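Local coordinates for uncharacterized hypothetical protein (Parabacteroides merdae, PDB 4EI0) that is of unknown function but belongs to the DUF4466 family and is built largely of antiparallel beta sheet, at residues 64-76 with 83-97. Sequence-based numbering, arbitrary orientation.
Sequences TGTYFDPNSYYTN and PVKVCSDSQTNGTTT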
ATOM      1  N   THR B  64     -14.757 -26.342  -4.721  1.00 46.14           N
ATOM      2  CA  THR B  64     -13.979 -26.193  -3.496  1.00 46.40           C
ATOM      3  C   THR B  64     -12.636 -25.562  -3.764  1.00 43.21           C
ATOM      4  O   THR B  64     -11.978 -25.897  -4.716  1.00 45.96           O
ATOM      5  CB  THR B  64     -13.751 -27.524  -2.783  1.00 54.53           C
ATOM      6  OG1 THR B  64     -15.026 -28.088  -2.505  1.00 59.56           O
ATOM      7  CG2 THR B  64     -13.024 -27.277  -1.452  1.00 45.05           C
ATOM      8  N   GLY B  65     -12.257 -24.595  -2.932  1.00 42.86           N
ATOM      9  CA  GLY B  65     -11.061 -23.803  -3.183  1.00 38.92           C
ATOM     10  C   GLY B  65     -11.362 -22.405  -3.663  1.00 44.94           C
ATOM     11  O   GLY B  65     -10.470 -21.595  -3.771  1.00 44.46           O
ATOM     12  N   THR B  66     -12.614 -22.115  -3.987  1.00 34.34           N
ATOM     13  CA  THR B  66     -13.050 -20.741  -4.306  1.00 37.99           C
ATOM     14  C   THR B  66     -12.929 -19.880  -2.998  1.00 43.61           C
ATOM     15  O   THR B  66     -13.400 -20.284  -1.933  1.00 39.56           O
ATOM     16  CB  THR B  66     -14.491 -20.755  -4.769  1.00 40.92           C
ATOM     17  OG1 THR B  66     -14.551 -21.499  -5.987  1.00 45.01           O
ATOM     18  CG2 THR B  66     -15.051 -19.355  -4.985  1.00 34.25           C
ATOM     19  N   TYR B  67     -12.168 -18.806  -3.038  1.00 37.23           N
ATOM     20  CA  TYR B  67     -11.926 -18.015  -1.848  1.00 43.92           C
ATOM     21  C   TYR B  67     -11.469 -16.587  -2.173  1.00 39.23           C
ATOM     22  O   TYR B  67     -11.107 -16.292  -3.305  1.00 35.07           O
ATOM     23  CB  TYR B  67     -10.879 -18.703  -0.931  1.00 41.57           C
ATOM     24  CG  TYR B  67      -9.474 -18.582  -1.374  1.00 41.54           C
ATOM     25  CD1 TYR B  67      -9.077 -19.076  -2.570  1.00 48.85           C
ATOM     26  CD2 TYR B  67      -8.506 -17.970  -0.572  1.00 48.12           C
ATOM     27  CE1 TYR B  67      -7.791 -18.960  -3.003  1.00 53.96           C
ATOM     28  CE2 TYR B  67      -7.200 -17.859  -0.992  1.00 45.13           C
ATOM     29  CZ  TYR B  67      -6.856 -18.355  -2.211  1.00 52.47           C
ATOM     30  OH  TYR B  67      -5.588 -18.265  -2.691  1.00 59.22           O
ATOM     31  N   PHE B  68     -11.512 -15.723  -1.148  1.00 40.95           N
ATOM     32  CA  PHE B  68     -10.794 -14.458  -1.127  1.00 38.25           C
ATOM     33  C   PHE B  68      -9.526 -14.700  -0.351  1.00 36.13           C
ATOM     34  O   PHE B  68      -9.567 -15.188   0.753  1.00 37.98           O
ATOM     35  CB  PHE B  68     -11.571 -13.418  -0.334  1.00 45.89           C
ATOM     36  CG  PHE B  68     -12.493 -12.563  -1.125  1.00 40.23           C
ATOM     37  CD1 PHE B  68     -12.000 -11.638  -2.040  1.00 40.75           C
ATOM     38  CD2 PHE B  68     -13.843 -12.556  -0.848  1.00 43.30           C
ATOM     39  CE1 PHE B  68     -12.849 -10.775  -2.723  1.00 53.10           C
ATOM     40  CE2 PHE B  68     -14.680 -11.716  -1.540  1.00 42.86           C
ATOM     41  CZ  PHE B  68     -14.181 -10.812  -2.461  1.00 47.84           C
ATOM     42  N   ASP B  69      -8.389 -14.327  -0.904  1.00 39.33           N
ATOM     43  CA  ASP B  69      -7.149 -14.334  -0.161  1.00 41.08           C
ATOM     44  C   ASP B  69      -7.334 -13.197   0.877  1.00 41.45           C
ATOM     45  O   ASP B  69      -7.902 -12.156   0.559  1.00 34.93           O
ATOM     46  CB  ASP B  69      -6.019 -14.140  -1.209  1.00 38.15           C
ATOM     47  CG  ASP B  69      -4.650 -13.791  -0.661  1.00 43.79           C
ATOM     48  OD1 ASP B  69      -4.491 -13.280   0.436  1.00 46.92           O
ATOM     49  OD2 ASP B  69      -3.691 -13.925  -1.447  1.00 43.98           O
ATOM     50  N   PRO B  70      -6.929 -13.437   2.127  1.00 41.28           N
ATOM     51  CA  PRO B  70      -7.196 -12.482   3.183  1.00 40.30           C
ATOM     52  C   PRO B  70      -6.227 -11.287   3.194  1.00 43.10           C
ATOM     53  O   PRO B  70      -6.321 -10.439   4.114  1.00 38.88           O
ATOM     54  CB  PRO B  70      -7.061 -13.331   4.471  1.00 39.06           C
ATOM     55  CG  PRO B  70      -6.047 -14.386   4.101  1.00 38.47           C
ATOM     56  CD  PRO B  70      -6.244 -14.659   2.639  1.00 39.16           C
ATOM     57  N   ASN B  71      -5.251 -11.231   2.270  1.00 35.60           N
ATOM     58  CA  ASN B  71      -4.316 -10.121   2.258  1.00 40.79           C
ATOM     59  C   ASN B  71      -4.772  -9.038   1.324  1.00 43.25           C
ATOM     60  O   ASN B  71      -5.212  -9.326   0.251  1.00 39.91           O
ATOM     61  CB  ASN B  71      -2.929 -10.543   1.841  1.00 39.27           C
ATOM     62  CG  ASN B  71      -2.331 -11.529   2.804  1.00 42.75           C
ATOM     63  OD1 ASN B  71      -1.799 -11.173   3.848  1.00 42.68           O
ATOM     64  ND2 ASN B  71      -2.388 -12.775   2.436  1.00 42.95           N
ATOM     65  N   SER B  72      -4.661  -7.791   1.741  1.00 41.43           N
ATOM     66  CA  SER B  72      -4.807  -6.713   0.797  1.00 40.82           C
ATOM     67  C   SER B  72      -3.444  -6.510   0.185  1.00 38.15           C
ATOM     68  O   SER B  72      -2.446  -6.549   0.866  1.00 40.96           O
ATOM     69  CB  SER B  72      -5.306  -5.424   1.446  1.00 48.92           C
ATOM     70  OG  SER B  72      -5.164  -4.338   0.554  1.00 38.63           O
ATOM     71  N   TYR B  73      -3.430  -6.316  -1.129  1.00 38.70           N
ATOM     72  CA  TYR B  73      -2.214  -6.116  -1.910  1.00 40.91           C
ATOM     73  C   TYR B  73      -2.095  -4.639  -2.197  1.00 45.67           C
ATOM     74  O   TYR B  73      -2.799  -4.149  -3.037  1.00 50.67           O
ATOM     75  CB  TYR B  73      -2.297  -6.955  -3.215  1.00 41.60           C
ATOM     76  CG  TYR B  73      -2.116  -8.436  -2.863  1.00 42.26           C
ATOM     77  CD1 TYR B  73      -0.838  -8.986  -2.759  1.00 42.77           C
ATOM     78  CD2 TYR B  73      -3.191  -9.226  -2.543  1.00 44.61           C
ATOM     79  CE1 TYR B  73      -0.668 -10.299  -2.363  1.00 45.61           C
ATOM     80  CE2 TYR B  73      -3.030 -10.531  -2.147  1.00 49.08           C
ATOM     81  CZ  TYR B  73      -1.752 -11.061  -2.057  1.00 47.65           C
ATOM     82  OH  TYR B  73      -1.575 -12.345  -1.601  1.00 44.05           O
ATOM     83  N   TYR B  74      -1.202  -3.954  -1.480  1.00 40.95           N
ATOM     84  CA  TYR B  74      -0.852  -2.571  -1.700  1.00 42.43           C
ATOM     85  C   TYR B  74       0.387  -2.584  -2.648  1.00 49.08           C
ATOM     86  O   TYR B  74       1.012  -3.617  -2.833  1.00 60.33           O
ATOM     87  CB  TYR B  74      -0.569  -1.845  -0.336  1.00 43.64           C
ATOM     88  CG  TYR B  74      -1.784  -1.844   0.584  1.00 47.06           C
ATOM     89  CD1 TYR B  74      -2.877  -1.020   0.319  1.00 41.45           C
ATOM     90  CD2 TYR B  74      -1.873  -2.717   1.642  1.00 42.99           C
ATOM     91  CE1 TYR B  74      -4.001  -1.037   1.115  1.00 42.37           C
ATOM     92  CE2 TYR B  74      -2.999  -2.743   2.443  1.00 43.51           C
ATOM     93  CZ  TYR B  74      -4.046  -1.879   2.186  1.00 37.98           C
ATOM     94  OH  TYR B  74      -5.209  -2.005   2.919  1.00 39.01           O
ATOM     95  N   THR B  75       0.655  -1.501  -3.336  1.00 62.28           N
ATOM     96  CA  THR B  75       1.778  -1.459  -4.284  1.00 63.86           C
ATOM     97  C   THR B  75       2.807  -0.513  -3.749  1.00 64.06           C
ATOM     98  O   THR B  75       2.443   0.565  -3.346  1.00 70.73           O
ATOM     99  CB  THR B  75       1.323  -0.926  -5.652  1.00 64.42           C
ATOM    100  OG1 THR B  75       0.314  -1.782  -6.178  1.00 79.25           O
ATOM    101  CG2 THR B  75       2.472  -0.899  -6.638  1.00 77.01           C
ATOM    102  N   ASN B  76       4.084  -0.885  -3.739  1.00 60.66           N
ATOM    103  CA  ASN B  76       5.132   0.071  -3.353  1.00 71.08           C
ATOM    104  C   ASN B  76       5.418   1.040  -4.529  1.00 80.45           C
ATOM    105  O   ASN B  76       4.708   1.012  -5.552  1.00 75.51           O
ATOM    106  CB  ASN B  76       6.394  -0.662  -2.862  1.00 68.52           C
ATOM    107  CG  ASN B  76       7.025  -1.538  -3.941  1.00 75.02           C
ATOM    108  OD1 ASN B  76       6.755  -1.385  -5.130  1.00 78.97           O
ATOM    109  ND2 ASN B  76       7.867  -2.464  -3.523  1.00 75.44           N
ATOM    110  N   PRO B  83       1.605  -7.550   0.410  1.00 41.10           N
ATOM    111  CA  PRO B  83       0.481  -8.156   1.070  1.00 40.46           C
ATOM    112  C   PRO B  83       0.477  -7.786   2.581  1.00 38.02           C
ATOM    113  O   PRO B  83       1.534  -7.816   3.228  1.00 39.64           O
ATOM    114  CB  PRO B  83       0.705  -9.651   0.861  1.00 47.31           C
ATOM    115  CG  PRO B  83       2.152  -9.796   0.694  1.00 46.66           C
ATOM    116  CD  PRO B  83       2.670  -8.531   0.105  1.00 45.64           C
ATOM    117  N   VAL B  84      -0.697  -7.393   3.059  1.00 41.26           N
ATOM    118  CA  VAL B  84      -0.949  -7.052   4.458  1.00 39.09           C
ATOM    119  C   VAL B  84      -2.185  -7.834   4.851  1.00 37.59           C
ATOM    120  O   VAL B  84      -3.255  -7.750   4.200  1.00 42.58           O
ATOM    121  CB  VAL B  84      -1.174  -5.527   4.664  1.00 40.40           C
ATOM    122  CG1 VAL B  84      -1.490  -5.240   6.146  1.00 40.35           C
ATOM    123  CG2 VAL B  84       0.012  -4.748   4.151  1.00 40.35           C
ATOM    124  N   LYS B  85      -2.087  -8.620   5.896  1.00 37.76           N
ATOM    125  CA  LYS B  85      -3.197  -9.581   6.244  1.00 37.28           C
ATOM    126  C   LYS B  85      -4.255  -8.842   7.046  1.00 38.88           C
ATOM    127  O   LYS B  85      -4.209  -8.760   8.258  1.00 42.73           O
ATOM    128  CB  LYS B  85      -2.667 -10.814   7.006  1.00 43.26           C
ATOM    129  CG  LYS B  85      -3.717 -11.895   7.336  1.00 45.48           C
ATOM    130  CD  LYS B  85      -3.234 -13.323   7.112  1.00 53.50           C
ATOM    131  CE  LYS B  85      -4.164 -14.367   7.755  1.00 57.61           C
ATOM    132  NZ  LYS B  85      -3.463 -15.468   8.489  1.00 53.42           N
ATOM    133  N   VAL B  86      -5.252  -8.330   6.336  1.00 40.40           N
ATOM    134  CA  VAL B  86      -6.227  -7.421   6.924  1.00 44.87           C
ATOM    135  C   VAL B  86      -7.562  -8.083   7.203  1.00 42.10           C
ATOM    136  O   VAL B  86      -8.431  -7.489   7.832  1.00 44.87           O
ATOM    137  CB  VAL B  86      -6.449  -6.182   6.034  1.00 36.35           C
ATOM    138  CG1 VAL B  86      -5.178  -5.303   5.953  1.00 37.95           C
ATOM    139  CG2 VAL B  86      -6.911  -6.597   4.670  1.00 39.45           C
ATOM    140  N   CYS B  87      -7.724  -9.309   6.754  1.00 42.88           N
ATOM    141  CA  CYS B  87      -8.973 -10.046   6.911  1.00 42.91           C
ATOM    142  C   CYS B  87      -8.794 -11.353   7.607  1.00 43.68           C
ATOM    143  O   CYS B  87      -7.686 -11.941   7.641  1.00 43.71           O
ATOM    144  CB  CYS B  87      -9.587 -10.366   5.550  1.00 48.92           C
ATOM    145  SG  CYS B  87     -10.105  -8.991   4.531  1.00 43.41           S
ATOM    146  N   SER B  88      -9.896 -11.859   8.151  1.00 43.64           N
ATOM    147  CA  SER B  88      -9.913 -13.255   8.610  1.00 44.57           C
ATOM    148  C   SER B  88     -10.190 -14.132   7.378  1.00 41.85           C
ATOM    149  O   SER B  88     -10.432 -13.617   6.300  1.00 42.47           O
ATOM    150  CB  SER B  88     -10.960 -13.440   9.686  1.00 44.96           C
ATOM    151  OG  SER B  88     -12.158 -12.773   9.305  1.00 47.77           O
ATOM    152  N   ASP B  89     -10.154 -15.451   7.518  1.00 40.05           N
ATOM    153  CA  ASP B  89     -10.330 -16.315   6.347  1.00 46.34           C
ATOM    154  C   ASP B  89     -11.713 -16.138   5.733  1.00 39.10           C
ATOM    155  O   ASP B  89     -12.690 -15.900   6.438  1.00 40.74           O
ATOM    156  CB  ASP B  89     -10.109 -17.792   6.674  1.00 53.00           C
ATOM    157  CG  ASP B  89      -8.666 -18.094   7.150  1.00 62.80           C
ATOM    158  OD1 ASP B  89      -7.746 -17.425   6.676  1.00 47.67           O
ATOM    159  OD2 ASP B  89      -8.469 -19.018   7.977  1.00 57.66           O
ATOM    160  N   SER B  90     -11.790 -16.264   4.409  1.00 39.53           N
ATOM    161  CA  SER B  90     -13.084 -16.232   3.742  1.00 41.11           C
ATOM    162  C   SER B  90     -13.883 -17.490   4.006  1.00 38.79           C
ATOM    163  O   SER B  90     -13.348 -18.550   4.386  1.00 36.32           O
ATOM    164  CB  SER B  90     -12.943 -15.997   2.229  1.00 45.08           C
ATOM    165  OG  SER B  90     -12.348 -17.034   1.550  1.00 40.82           O
ATOM    166  N   GLN B  91     -15.179 -17.350   3.835  1.00 40.12           N
ATOM    167  CA  GLN B  91     -16.094 -18.446   3.941  1.00 42.87           C
ATOM    168  C   GLN B  91     -16.939 -18.470   2.702  1.00 44.85           C
ATOM    169  O   GLN B  91     -17.514 -17.452   2.327  1.00 43.85           O
ATOM    170  CB  GLN B  91     -17.048 -18.255   5.108  1.00 47.58           C
ATOM    171  CG  GLN B  91     -16.356 -18.146   6.456  1.00 64.63           C
ATOM    172  CD  GLN B  91     -17.354 -17.768   7.546  1.00 67.88           C
ATOM    173  OE1 GLN B  91     -17.259 -16.703   8.152  1.00 87.15           O
ATOM    174  NE2 GLN B  91     -18.362 -18.620   7.746  1.00 76.85           N
ATOM    175  N   THR B  92     -17.080 -19.634   2.100  1.00 41.83           N
ATOM    176  CA  THR B  92     -17.935 -19.762   0.882  1.00 45.33           C
ATOM    177  C   THR B  92     -19.050 -20.746   1.160  1.00 49.42           C
ATOM    178  O   THR B  92     -18.826 -21.831   1.706  1.00 48.85           O
ATOM    179  CB  THR B  92     -17.095 -20.220  -0.323  1.00 50.45           C
ATOM    180  OG1 THR B  92     -16.077 -19.259  -0.595  1.00 43.91           O
ATOM    181  CG2 THR B  92     -17.947 -20.419  -1.588  1.00 40.09           C
ATOM    182  N   ASN B  93     -20.283 -20.323   0.922  1.00 49.01           N
ATOM    183  CA  ASN B  93     -21.401 -21.219   0.955  0.50 47.23           C
ATOM    184  C   ASN B  93     -22.123 -21.147  -0.407  1.00 48.62           C
ATOM    185  O   ASN B  93     -22.756 -20.131  -0.722  1.00 44.73           O
ATOM    186  CB  ASN B  93     -22.260 -20.863   2.181  0.50 46.86           C
ATOM    187  CG  ASN B  93     -21.449 -20.939   3.495  0.50 49.15           C
ATOM    188  OD1 ASN B  93     -21.024 -19.912   4.030  0.50 50.82           O
ATOM    189  ND2 ASN B  93     -21.165 -22.170   3.968  0.50 46.46           N
ATOM    190  N   GLY B  94     -22.001 -22.206  -1.205  1.00 48.31           N
ATOM    191  CA  GLY B  94     -22.610 -22.254  -2.547  1.00 50.50           C
ATOM    192  C   GLY B  94     -22.030 -21.141  -3.418  1.00 44.19           C
ATOM    193  O   GLY B  94     -20.825 -21.038  -3.631  1.00 43.95           O
ATOM    194  N   THR B  95     -22.905 -20.258  -3.874  1.00 43.43           N
ATOM    195  CA  THR B  95     -22.506 -19.150  -4.729  1.00 40.55           C
ATOM    196  C   THR B  95     -21.818 -17.979  -4.045  1.00 45.46           C
ATOM    197  O   THR B  95     -21.272 -17.122  -4.731  1.00 44.89           O
ATOM    198  CB  THR B  95     -23.743 -18.547  -5.369  1.00 41.63           C
ATOM    199  OG1 THR B  95     -24.644 -18.121  -4.322  1.00 43.56           O
ATOM    200  CG2 THR B  95     -24.458 -19.606  -6.235  1.00 45.26           C
ATOM    201  N   THR B  96     -21.855 -17.922  -2.713  1.00 40.19           N
ATOM    202  CA  THR B  96     -21.481 -16.707  -1.975  1.00 40.24           C
ATOM    203  C   THR B  96     -20.245 -16.874  -1.115  1.00 40.94           C
ATOM    204  O   THR B  96     -20.198 -17.747  -0.247  1.00 46.36           O
ATOM    205  CB  THR B  96     -22.678 -16.239  -1.117  1.00 40.23           C
ATOM    206  OG1 THR B  96     -23.777 -16.108  -2.013  1.00 48.89           O
ATOM    207  CG2 THR B  96     -22.447 -14.856  -0.396  1.00 38.64           C
ATOM    208  N   THR B  97     -19.268 -16.021  -1.367  1.00 41.42           N
ATOM    209  CA  THR B  97     -18.026 -15.968  -0.616  1.00 39.45           C
ATOM    210  C   THR B  97     -18.018 -14.659   0.181  1.00 41.31           C
ATOM    211  O   THR B  97     -18.223 -13.615  -0.392  1.00 40.41           O
ATOM    212  CB  THR B  97     -16.817 -16.008  -1.554  1.00 39.92           C
ATOM    213  OG1 THR B  97     -16.814 -17.234  -2.292  1.00 41.81           O
ATOM    214  CG2 THR B  97     -15.502 -15.808  -0.767  1.00 38.34           C
TER
HETATM  215  O   HOH W   1     -13.837 -19.346   0.828  1.00 41.67           O
HETATM  216  O   HOH W   2      -9.377 -16.839   2.963  1.00 41.30           O
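Tyr73 lays CE1 of its ring obliquely against CB of Pro83, 3.6 Å away, where strands 67-75 and 81-85 form an antiparallel beta hairpin. The ring is held at its far end too: its hydroxyl donates to Asp69 OD2, on the syn side of the carboxylate, while OD1 takes the amide ND2 and backbone N of Asn71, the latter bond closing an Asx turn. With an alanine in place of Tyr73, Pro83 CB would probably lose its aromatic neighbour and Asp69 OD2 its hydroxyl donor. Beside them, Ser72 and Val84 are a hydrogen-bonded pair, with Ser72 N 2.8 Å from Val84 O and Val84 N 2.9 Å from Ser72 O. On their face of the sheet Val84 CG2 meets the edge of the Tyr74 ring, which also stacks on Tyr74 of the second subunit. Past the paired residues the chain runs on as loop, and Pro70 O accepts from both Val86 N and Cys87 N, each at 3.2 Å. Farther on, Ser90 OG, set by chi1 67° between its backbone N and carbonyl carbon, accepts from Phe68 N, and water 1 bridges it to Thr66 O and Thr92 OG1. Paired backbone bonds flanked by apolar contacts thus join the hairpin; beyond it a shared carbonyl, a serine hydroxyl and water take over.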